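Local coordinates for protein putative 5-carboxymethyl-2-hydroxymuconate isomerase (Pseudomonas aeruginosa, PDB 3E6Q) that probably isomerises 5-carboxymethyl-2-hydroxymuconate and assembles as a trimer of identical subunits, at residues 26-31 with 64-69; 79-84 with 119-124. All blocks are in the same frame, centred on the assembly; numbering follows the deposited sequence. Where two conformers were deposited one is given.

Contact 1 (26-31 with 64-69). With NA (sodium ion), chain R.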
loop_
_atom_site.group_PDB
_atom_site.type_symbol
_atom_site.label_atom_id
_atom_site.label_comp_id
_atom_site.label_asym_id
_atom_site.label_seq_id
_atom_site.Cartn_x
_atom_site.Cartn_y
_atom_site.Cartn_z
ATOM N N VAL A 26 5.498 0.724 -6.452
ATOM C CA VAL A 26 5.498 -0.506 -5.648
ATOM C C VAL A 26 5.085 -1.680 -6.538
ATOM O O VAL A 26 3.977 -1.668 -7.104
ATOM C CB VAL A 26 4.560 -0.422 -4.409
ATOM C CG1 VAL A 26 4.605 -1.769 -3.609
ATOM C CG2 VAL A 26 4.896 0.816 -3.518
ATOM N N ILE A 27 5.970 -2.667 -6.665
ATOM C CA ILE A 27 5.718 -3.901 -7.399
ATOM C C ILE A 27 5.520 -5.028 -6.386
ATOM O O ILE A 27 6.353 -5.203 -5.494
ATOM C CB ILE A 27 6.875 -4.237 -8.380
ATOM C CG1 ILE A 27 7.130 -3.103 -9.391
ATOM C CG2 ILE A 27 6.621 -5.582 -9.126
ATOM C CD1 ILE A 27 8.326 -3.342 -10.263
ATOM N N GLU A 28 4.433 -5.772 -6.555
ATOM C CA GLU A 28 4.068 -6.896 -5.709
ATOM C C GLU A 28 3.981 -8.132 -6.612
ATOM O O GLU A 28 3.310 -8.114 -7.644
ATOM C CB GLU A 28 2.696 -6.692 -5.073
ATOM C CG GLU A 28 2.547 -5.633 -4.031
ATOM C CD GLU A 28 1.068 -5.433 -3.750
ATOM O OE1 GLU A 28 0.502 -6.061 -2.789
ATOM O OE2 GLU A 28 0.428 -4.617 -4.495
ATOM N N ALA A 29 4.644 -9.204 -6.204
ATOM C CA ALA A 29 4.676 -10.473 -6.930
ATOM C C ALA A 29 4.306 -11.599 -5.958
ATOM O O ALA A 29 4.804 -11.662 -4.848
ATOM C CB ALA A 29 6.045 -10.703 -7.473
ATOM N N THR A 30 3.391 -12.475 -6.351
ATOM C CA THR A 30 3.107 -13.617 -5.524
ATOM C C THR A 30 4.416 -14.481 -5.403
ATOM O O THR A 30 5.235 -14.548 -6.327
ATOM C CB THR A 30 1.914 -14.423 -6.073
ATOM O OG1 THR A 30 2.153 -14.833 -7.445
ATOM C CG2 THR A 30 0.606 -13.583 -5.933
ATOM N N ALA A 31 4.565 -15.159 -4.265
ATOM C CA ALA A 31 5.795 -15.910 -3.957
ATOM C C ALA A 31 6.109 -17.061 -4.924
ATOM O O ALA A 31 7.264 -17.477 -5.054
ATOM C CB ALA A 31 5.748 -16.422 -2.469
ATOM N N ARG A 64 10.218 -0.006 -5.239
ATOM C CA ARG A 64 10.462 -1.152 -4.346
ATOM C C ARG A 64 9.630 -2.337 -4.811
ATOM O O ARG A 64 8.581 -2.196 -5.478
ATOM C CB ARG A 64 10.200 -0.819 -2.874
ATOM C CG ARG A 64 8.800 -0.222 -2.581
ATOM C CD ARG A 64 8.812 1.274 -2.898
ATOM N NE ARG A 64 7.984 2.106 -2.007
ATOM C CZ ARG A 64 7.912 3.421 -2.101
ATOM N NH1 ARG A 64 8.527 4.046 -3.071
ATOM N NH2 ARG A 64 7.152 4.115 -1.272
ATOM N N PHE A 65 10.168 -3.520 -4.534
ATOM C CA PHE A 65 9.573 -4.792 -4.916
ATOM C C PHE A 65 9.334 -5.605 -3.651
ATOM O O PHE A 65 10.215 -5.743 -2.782
ATOM C CB PHE A 65 10.516 -5.521 -5.876
ATOM C CG PHE A 65 10.051 -6.878 -6.271
ATOM C CD1 PHE A 65 10.272 -7.974 -5.442
ATOM C CD2 PHE A 65 9.533 -7.080 -7.546
ATOM C CE1 PHE A 65 9.847 -9.263 -5.825
ATOM C CE2 PHE A 65 9.126 -8.406 -7.964
ATOM C CZ PHE A 65 9.287 -9.471 -7.082
ATOM N N VAL A 66 8.127 -6.144 -3.528
ATOM C CA VAL A 66 7.784 -7.020 -2.415
ATOM C C VAL A 66 7.194 -8.355 -2.922
ATOM O O VAL A 66 6.379 -8.360 -3.836
ATOM C CB VAL A 66 6.820 -6.318 -1.471
ATOM C CG1 VAL A 66 7.540 -5.058 -0.851
ATOM C CG2 VAL A 66 5.611 -5.897 -2.199
ATOM N N THR A 67 7.615 -9.444 -2.288
ATOM C CA THR A 67 7.071 -10.763 -2.514
ATOM C C THR A 67 5.924 -10.958 -1.545
ATOM O O THR A 67 6.052 -10.668 -0.350
ATOM C CB THR A 67 8.131 -11.836 -2.312
ATOM O OG1 THR A 67 9.181 -11.658 -3.287
ATOM C CG2 THR A 67 7.494 -13.214 -2.403
ATOM N N LEU A 68 4.785 -11.354 -2.077
ATOM C CA LEU A 68 3.600 -11.700 -1.259
ATOM C C LEU A 68 3.676 -13.159 -0.842
ATOM O O LEU A 68 3.590 -14.077 -1.677
ATOM C CB LEU A 68 2.333 -11.492 -2.069
ATOM C CG LEU A 68 2.195 -10.086 -2.716
ATOM C CD1 LEU A 68 0.959 -9.998 -3.645
ATOM C CD2 LEU A 68 2.208 -9.015 -1.611
ATOM N N GLU A 69 3.884 -13.381 0.462
ATOM C CA GLU A 69 4.027 -14.731 0.983
ATOM C C GLU A 69 2.699 -15.414 1.205
ATOM O O GLU A 69 2.630 -16.654 1.311
ATOM C CB GLU A 69 4.807 -14.648 2.293
ATOM C CG GLU A 69 6.233 -14.061 2.145
ATOM C CD GLU A 69 7.058 -14.099 3.455
ATOM O OE1 GLU A 69 8.268 -13.754 3.381
ATOM O OE2 GLU A 69 6.511 -14.485 4.532
HETATM NA NA NA R . 1.464 -2.371 -5.572
HETATM O O HOH W 1 0.910 -0.788 -3.473
#
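Ile27 and Phe65 pair across two parallel strands of a beta-alpha-beta unit, in which strand 24-30 leads through helix 39-52 to strand 62-73 beside it. The segments are in strict register and twist by 26°. The backbone ladder links them through the NH and CO of Ile27 and Ala29: Ile27 N gives a nearly straight bond to Arg64 O (2.9 Å), and Ala29 O receives Leu68 N (2.8 Å). Beyond the strand end, Ala31 N still reaches Leu68 O, but its bond is more bent (131° at the hydrogen).

On the helix-covered face, CD2 of the Phe65 ring meets Ile27 CG2 (3.6 Å) and its CZ meets Ala29 CB (3.5 Å); the ring also packs on Leu42 and Leu43. The other face carries Glu28, which runs alongside Val66 in the conformer given. Beyond CG the glutamate chain is extended (chi2 169°), which carries OE2 to the sodium ion (2.7 Å), while OE1 passes Leu68 CD2 (3.6 Å). OE1 also forms a salt bridge with Arg64 of the third subunit, and Arg64 of this chain reciprocates to Glu28 of the second. Held by the sodium ion at OE2 and by a neighbouring subunit's arginine at OE1, the carboxylate links the metal to the trimer interface.

Contact 2 (79-84 with 119-124). With FMT (formic acid), chain P.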
loop_
_atom_site.group_PDB
_atom_site.type_symbol
_atom_site.label_atom_id
_atom_site.label_comp_id
_atom_site.label_asym_id
_atom_site.label_seq_id
_atom_site.Cartn_x
_atom_site.Cartn_y
_atom_site.Cartn_z
ATOM N N GLU A 79 -3.663 -23.470 -9.025
ATOM C CA GLU A 79 -2.458 -22.726 -8.672
ATOM C C GLU A 79 -2.315 -21.546 -9.619
ATOM O O GLU A 79 -2.295 -21.708 -10.868
ATOM C CB GLU A 79 -1.226 -23.629 -8.831
ATOM C CG GLU A 79 -1.240 -24.866 -7.945
ATOM C CD GLU A 79 -0.978 -24.555 -6.477
ATOM O OE1 GLU A 79 -0.436 -23.483 -6.153
ATOM O OE2 GLU A 79 -1.291 -25.422 -5.636
ATOM N N ARG A 80 -2.184 -20.360 -9.048
ATOM C CA ARG A 80 -2.141 -19.143 -9.833
ATOM C C ARG A 80 -1.129 -18.189 -9.242
ATOM O O ARG A 80 -0.949 -18.161 -8.026
ATOM C CB ARG A 80 -3.508 -18.454 -9.808
ATOM C CG ARG A 80 -4.609 -19.243 -10.486
ATOM C CD ARG A 80 -5.952 -18.583 -10.214
ATOM N NE ARG A 80 -7.008 -19.209 -11.015
ATOM C CZ ARG A 80 -8.301 -19.225 -10.681
ATOM N NH1 ARG A 80 -8.688 -18.748 -9.529
ATOM N NH2 ARG A 80 -9.196 -19.794 -11.476
ATOM N N ALA A 81 -0.518 -17.415 -10.117
ATOM C CA ALA A 81 0.461 -16.378 -9.740
ATOM C C ALA A 81 0.034 -15.086 -10.404
ATOM O O ALA A 81 -0.620 -15.086 -11.453
ATOM C CB ALA A 81 1.867 -16.749 -10.190
ATOM N N TYR A 82 0.379 -13.960 -9.765
ATOM C CA TYR A 82 0.061 -12.684 -10.295
ATOM C C TYR A 82 1.132 -11.665 -9.904
ATOM O O TYR A 82 1.933 -11.901 -8.995
ATOM C CB TYR A 82 -1.355 -12.182 -9.941
ATOM C CG TYR A 82 -1.610 -11.916 -8.500
ATOM C CD1 TYR A 82 -1.193 -10.736 -7.880
ATOM C CD2 TYR A 82 -2.335 -12.873 -7.740
ATOM C CE1 TYR A 82 -1.481 -10.485 -6.514
ATOM C CE2 TYR A 82 -2.583 -12.643 -6.352
ATOM C CZ TYR A 82 -2.151 -11.447 -5.773
ATOM O OH TYR A 82 -2.410 -11.200 -4.448
ATOM N N LEU A 83 1.169 -10.588 -10.689
ATOM C CA LEU A 83 2.166 -9.515 -10.597
ATOM C C LEU A 83 1.410 -8.181 -10.779
ATOM O O LEU A 83 0.647 -7.987 -11.731
ATOM C CB LEU A 83 3.214 -9.693 -11.690
ATOM C CG LEU A 83 4.375 -8.713 -11.815
ATOM C CD1 LEU A 83 5.209 -8.615 -10.545
ATOM C CD2 LEU A 83 5.257 -9.101 -13.039
ATOM N N HIS A 84 1.633 -7.277 -9.829
ATOM C CA HIS A 84 0.946 -5.967 -9.791
ATOM C C HIS A 84 1.886 -4.827 -9.439
ATOM O O HIS A 84 2.779 -4.989 -8.594
ATOM C CB HIS A 84 -0.209 -6.023 -8.797
ATOM C CG HIS A 84 -0.958 -4.737 -8.677
ATOM N ND1 HIS A 84 -1.770 -4.241 -9.684
ATOM C CD2 HIS A 84 -1.007 -3.841 -7.665
ATOM C CE1 HIS A 84 -2.289 -3.090 -9.284
ATOM N NE2 HIS A 84 -1.825 -2.809 -8.075
ATOM N N GLU A 119 -1.453 -21.866 -14.698
ATOM C CA GLU A 119 -2.037 -21.188 -15.838
ATOM C C GLU A 119 -1.347 -19.852 -16.110
ATOM O O GLU A 119 -0.232 -19.667 -15.677
ATOM C CB GLU A 119 -3.526 -21.074 -15.675
ATOM C CG GLU A 119 -3.966 -20.285 -14.550
ATOM C CD GLU A 119 -5.494 -20.340 -14.322
ATOM O OE1 GLU A 119 -6.185 -21.309 -14.734
ATOM O OE2 GLU A 119 -5.987 -19.406 -13.662
ATOM N N GLY A 120 -1.956 -19.001 -16.930
ATOM C CA GLY A 120 -1.355 -17.687 -17.310
ATOM C C GLY A 120 -1.185 -16.803 -16.088
ATOM O O GLY A 120 -1.788 -17.091 -15.037
ATOM N N VAL A 121 -0.368 -15.757 -16.200
ATOM C CA VAL A 121 -0.060 -14.888 -15.068
ATOM C C VAL A 121 -0.712 -13.534 -15.406
ATOM O O VAL A 121 -0.358 -12.912 -16.406
ATOM C CB VAL A 121 1.437 -14.717 -14.861
ATOM C CG1 VAL A 121 1.740 -13.588 -13.826
ATOM C CG2 VAL A 121 2.153 -16.075 -14.473
ATOM N N GLN A 122 -1.618 -13.084 -14.550
ATOM C CA GLN A 122 -2.187 -11.754 -14.691
ATOM C C GLN A 122 -1.186 -10.698 -14.193
ATOM O O GLN A 122 -0.712 -10.745 -13.049
ATOM C CB GLN A 122 -3.475 -11.605 -13.924
ATOM C CG GLN A 122 -4.650 -12.392 -14.463
ATOM C CD GLN A 122 -6.000 -11.966 -13.869
ATOM O OE1 GLN A 122 -6.150 -10.883 -13.310
ATOM N NE2 GLN A 122 -6.998 -12.844 -14.047
ATOM N N VAL A 123 -0.916 -9.728 -15.048
ATOM C CA VAL A 123 -0.047 -8.565 -14.776
ATOM C C VAL A 123 -0.926 -7.346 -14.800
ATOM O O VAL A 123 -1.746 -7.165 -15.739
ATOM C CB VAL A 123 1.118 -8.448 -15.799
ATOM C CG1 VAL A 123 2.005 -7.196 -15.512
ATOM C CG2 VAL A 123 1.926 -9.769 -15.834
ATOM N N SER A 124 -0.815 -6.482 -13.791
ATOM C CA SER A 124 -1.595 -5.225 -13.805
ATOM C C SER A 124 -0.765 -4.070 -13.280
ATOM O O SER A 124 0.155 -4.253 -12.481
ATOM C CB SER A 124 -2.892 -5.305 -12.977
ATOM O OG SER A 124 -2.657 -5.844 -11.677
HETATM C C FMT P . -3.283 -1.310 -5.820
HETATM O O1 FMT P . -2.651 -0.684 -6.635
HETATM O O2 FMT P . -2.668 -2.052 -5.021
HETATM O O HOH W 2 -8.852 -21.128 -14.020
HETATM O O HOH W 3 -3.064 -14.996 -12.800
HETATM O O HOH W 4 -0.779 -18.577 -12.795
HETATM O O HOH W 5 -2.289 -8.533 -11.256
#
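Leu83 lies beside Val123 where two parallel strands meet in the second beta-alpha-beta unit of the chain, with helix 95-112 making the crossover. The backbone ladder is short: Leu83 N binds Gln122 O (3.0 Å), and Leu83 O accepts Ser124 N (2.9 Å). Toward the beginning of the strands the backbones separate and water fills in. One molecule lies 2.8 Å from Ala81 O and accepts a hydrogen bond from Gln122 N; another accepts from Ala81 N and reaches Gly120 O.

Apolar packing is modest across this pair. Leu83 CB faces Val123 CG2 at 4.3 Å, and both residues lean on Leu109 of the covering helix.

Ionic contact joins the segments near their N-terminal starts. The Arg80 chain, extended from CG to NE, crosses Glu119 at an angle, and its NE makes a salt bridge to OE2 (2.8 Å) from above the carboxylate plane, the two flat groups being turned 33° apart. A water bridges the remaining oxygen, Glu119 OE1, to Arg80 NH2, which also pairs with Glu58 of the third subunit.

Polar contacts at the other end fix the His84 ring. With CG anti to the backbone N (chi1 179°), the ring lies beside the carbonyl carbon and turns its ND1 edge to Ser124, where ND1 and OG share a hydrogen bond of 2.7 Å. That hydroxyl is further held by a water and by His24 of the third subunit. On the same ring, NE2 donates an almost straight hydrogen bond (170°) to O1 of a formic acid molecule, probably from the crystallisation liquor, 2.7 Å away.

How the contacts relate
Contacts 1 and 2 lie on the two parallel strand pairs of the sheet, four-stranded within this chain, their centres about 12 Å apart. They join along the antiparallel seam between strands 24-30 and 82-90, where Glu28 N lies 2.7 Å from His84 O and Thr30 OG1 lies 3.0 Å from Tyr82 N, both probably hydrogen bonds. Glu28 of contact 1 and His84 of contact 2 are therefore neighbours on one face, and their ligands gather there: the sodium ion is 4.2 Å from O2 of the formic acid held by His84. The third subunit closes on this region, meeting Glu28 with its Arg64 and the His84 ring with its His24, so the ion and formic acid sit beside a subunit interface.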